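Local structure of LYND (Lyngbya aestuarii, 4V1T) at residues Q321-G324 against F325-L328. The protein is probably an ATP-dependent YcaO cyclodehydratase that turns cysteine side chains of precursor peptides into thiazoline heterocycles. Residues are numbered along the deposited sequence; the frame is centred on the assembly and turned at random.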
ATOM      1  N   GLN B 321       0.569 -35.102  -8.807  1.00 55.41           N
ATOM      2  CA  GLN B 321       0.483 -36.385  -9.506  1.00 60.17           C
ATOM      3  C   GLN B 321      -0.847 -37.045  -9.169  1.00 66.05           C
ATOM      4  O   GLN B 321      -1.571 -37.481 -10.060  1.00 61.11           O
ATOM      5  CB  GLN B 321       1.647 -37.304  -9.110  1.00 59.02           C
ATOM      6  CG  GLN B 321       1.558 -38.734  -9.649  1.00 64.04           C
ATOM      7  CD  GLN B 321       1.730 -38.810 -11.155  1.00 70.93           C
ATOM      8  OE1 GLN B 321       2.357 -37.945 -11.767  1.00 67.67           O
ATOM      9  NE2 GLN B 321       1.182 -39.855 -11.758  1.00 76.61           N
ATOM     10  N   HIS B 322      -1.162 -37.098  -7.875  1.00 60.88           N
ATOM     11  CA  HIS B 322      -2.392 -37.728  -7.406  1.00 65.50           C
ATOM     12  C   HIS B 322      -3.621 -36.943  -7.850  1.00 52.28           C
ATOM     13  O   HIS B 322      -4.600 -37.514  -8.325  1.00 72.55           O
ATOM     14  CB  HIS B 322      -2.367 -37.862  -5.883  1.00 71.01           C
ATOM     15  CG  HIS B 322      -3.609 -38.463  -5.307  1.00 74.34           C
ATOM     16  ND1 HIS B 322      -4.014 -39.751  -5.585  1.00 78.94           N
ATOM     17  CD2 HIS B 322      -4.533 -37.953  -4.460  1.00 75.65           C
ATOM     18  CE1 HIS B 322      -5.136 -40.009  -4.937  1.00 79.35           C
ATOM     19  NE2 HIS B 322      -5.472 -38.936  -4.245  1.00 72.36           N
ATOM     20  N   ARG B 323      -3.559 -35.628  -7.709  1.00 57.35           N
ATOM     21  CA  ARG B 323      -4.700 -34.764  -8.025  1.00 60.53           C
ATOM     22  C   ARG B 323      -5.056 -34.755  -9.514  1.00 61.23           C
ATOM     23  O   ARG B 323      -6.221 -34.610  -9.881  1.00 63.43           O
ATOM     24  CB  ARG B 323      -4.411 -33.341  -7.571  1.00 64.58           C
ATOM     25  CG  ARG B 323      -5.583 -32.386  -7.739  1.00 63.54           C
ATOM     26  CD  ARG B 323      -5.164 -30.963  -7.422  1.00 54.79           C
ATOM     27  NE  ARG B 323      -4.521 -30.322  -8.564  1.00 54.55           N
ATOM     28  CZ  ARG B 323      -3.839 -29.185  -8.499  1.00 62.04           C
ATOM     29  NH1 ARG B 323      -3.690 -28.553  -7.342  1.00 67.52           N
ATOM     30  NH2 ARG B 323      -3.292 -28.683  -9.593  1.00 63.55           N
ATOM     31  N   GLY B 324      -4.053 -34.902 -10.369  1.00 61.44           N
ATOM     32  CA  GLY B 324      -4.276 -34.902 -11.812  1.00 61.66           C
ATOM     33  C   GLY B 324      -5.200 -36.010 -12.289  1.00 56.85           C
ATOM     34  O   GLY B 324      -6.011 -35.812 -13.195  1.00 55.67           O
ATOM     35  N   PHE B 325      -5.082 -37.183 -11.673  1.00 60.33           N
ATOM     36  CA  PHE B 325      -5.881 -38.337 -12.064  1.00 62.85           C
ATOM     37  C   PHE B 325      -7.186 -38.437 -11.274  1.00 65.47           C
ATOM     38  O   PHE B 325      -7.932 -39.400 -11.430  1.00 66.65           O
ATOM     39  CB  PHE B 325      -5.065 -39.618 -11.911  1.00 63.67           C
ATOM     40  CG  PHE B 325      -3.929 -39.722 -12.880  1.00 63.79           C
ATOM     41  CD1 PHE B 325      -2.712 -39.129 -12.601  1.00 59.83           C
ATOM     42  CD2 PHE B 325      -4.083 -40.391 -14.074  1.00 59.57           C
ATOM     43  CE1 PHE B 325      -1.662 -39.214 -13.494  1.00 60.13           C
ATOM     44  CE2 PHE B 325      -3.037 -40.483 -14.973  1.00 68.78           C
ATOM     45  CZ  PHE B 325      -1.825 -39.889 -14.680  1.00 56.73           C
ATOM     46  N   GLU B 326      -7.457 -37.440 -10.433  1.00 68.22           N
ATOM     47  CA  GLU B 326      -8.731 -37.348  -9.729  1.00 66.90           C
ATOM     48  C   GLU B 326      -9.705 -36.526 -10.571  1.00 72.14           C
ATOM     49  O   GLU B 326      -9.287 -35.633 -11.301  1.00 72.36           O
ATOM     50  CB  GLU B 326      -8.531 -36.706  -8.359  1.00 69.83           C
ATOM     51  CG  GLU B 326      -7.730 -37.553  -7.381  1.00 86.92           C
ATOM     52  CD  GLU B 326      -7.468 -36.841  -6.065  1.00101.73           C
ATOM     53  OE1 GLU B 326      -7.642 -35.595  -6.000  1.00109.93           O
ATOM     54  OE2 GLU B 326      -7.085 -37.530  -5.093  1.00106.80           O
ATOM     55  N   PRO B 327     -11.007 -36.834 -10.495  1.00 67.93           N
ATOM     56  CA  PRO B 327     -11.963 -36.047 -11.286  1.00 67.83           C
ATOM     57  C   PRO B 327     -12.088 -34.603 -10.805  1.00 76.00           C
ATOM     58  O   PRO B 327     -11.594 -34.275  -9.726  1.00 85.19           O
ATOM     59  CB  PRO B 327     -13.277 -36.807 -11.102  1.00 73.19           C
ATOM     60  CG  PRO B 327     -13.109 -37.560  -9.830  1.00 86.45           C
ATOM     61  CD  PRO B 327     -11.663 -37.927  -9.758  1.00 79.02           C
ATOM     62  N   LEU B 328     -12.754 -33.762 -11.597  1.00 71.62           N
ATOM     63  CA  LEU B 328     -12.862 -32.329 -11.297  1.00 71.51           C
ATOM     64  C   LEU B 328     -14.136 -31.969 -10.529  1.00 80.29           C
ATOM     65  O   LEU B 328     -15.248 -32.165 -11.026  1.00 78.67           O
ATOM     66  CB  LEU B 328     -12.820 -31.524 -12.593  1.00 63.17           C
ATOM     67  CG  LEU B 328     -11.832 -30.366 -12.639  1.00 66.36           C
ATOM     68  CD1 LEU B 328     -10.397 -30.870 -12.559  1.00 72.04           C
ATOM     69  CD2 LEU B 328     -12.044 -29.579 -13.923  1.00 73.10           C
TER
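Phe325 lays one edge of its ring against helix 319-324: CD1 lies 3.2 Å from Gln321 O, close to the ring plane, where the slightly positive rim of an aromatic ring suits a carbonyl oxygen. Beside it the Gln321 side chain, bent at chi2 (69°), brings NE2 to 3.4 Å from Phe325 CE1, with amide and ring planes 41° apart. A glutamine fits here because the bent chain lays its amide beside the ring while OE1 accepts a hydrogen bond from Arg438 N. Phe325 also touches Pro495 of strand 491-498, and an alanine here would probably open a gap between helix and strand and leave Gln321 O without the ring edge. The chain passes from helix to loop through two successive backbone bonds, each three residues back as in 3-10 turns: Glu326 N donates to Arg323 O over 3.1 Å, and Phe325 N weakly to His322 O. The loop continues past strand 491-498, where Pro327 and Leu328 touch Trp497. With CG anti to its carbonyl carbon (chi1 -68°), Glu326 folds back over the helix, and its methylene CG offers a C-H to the flat imidazole face of His322, 4.3 Å from the centroid, in a CH-pi contact. The CB of Arg323 points away from the loop, and its guanidinium is bonded through NH1 to Thr721 O.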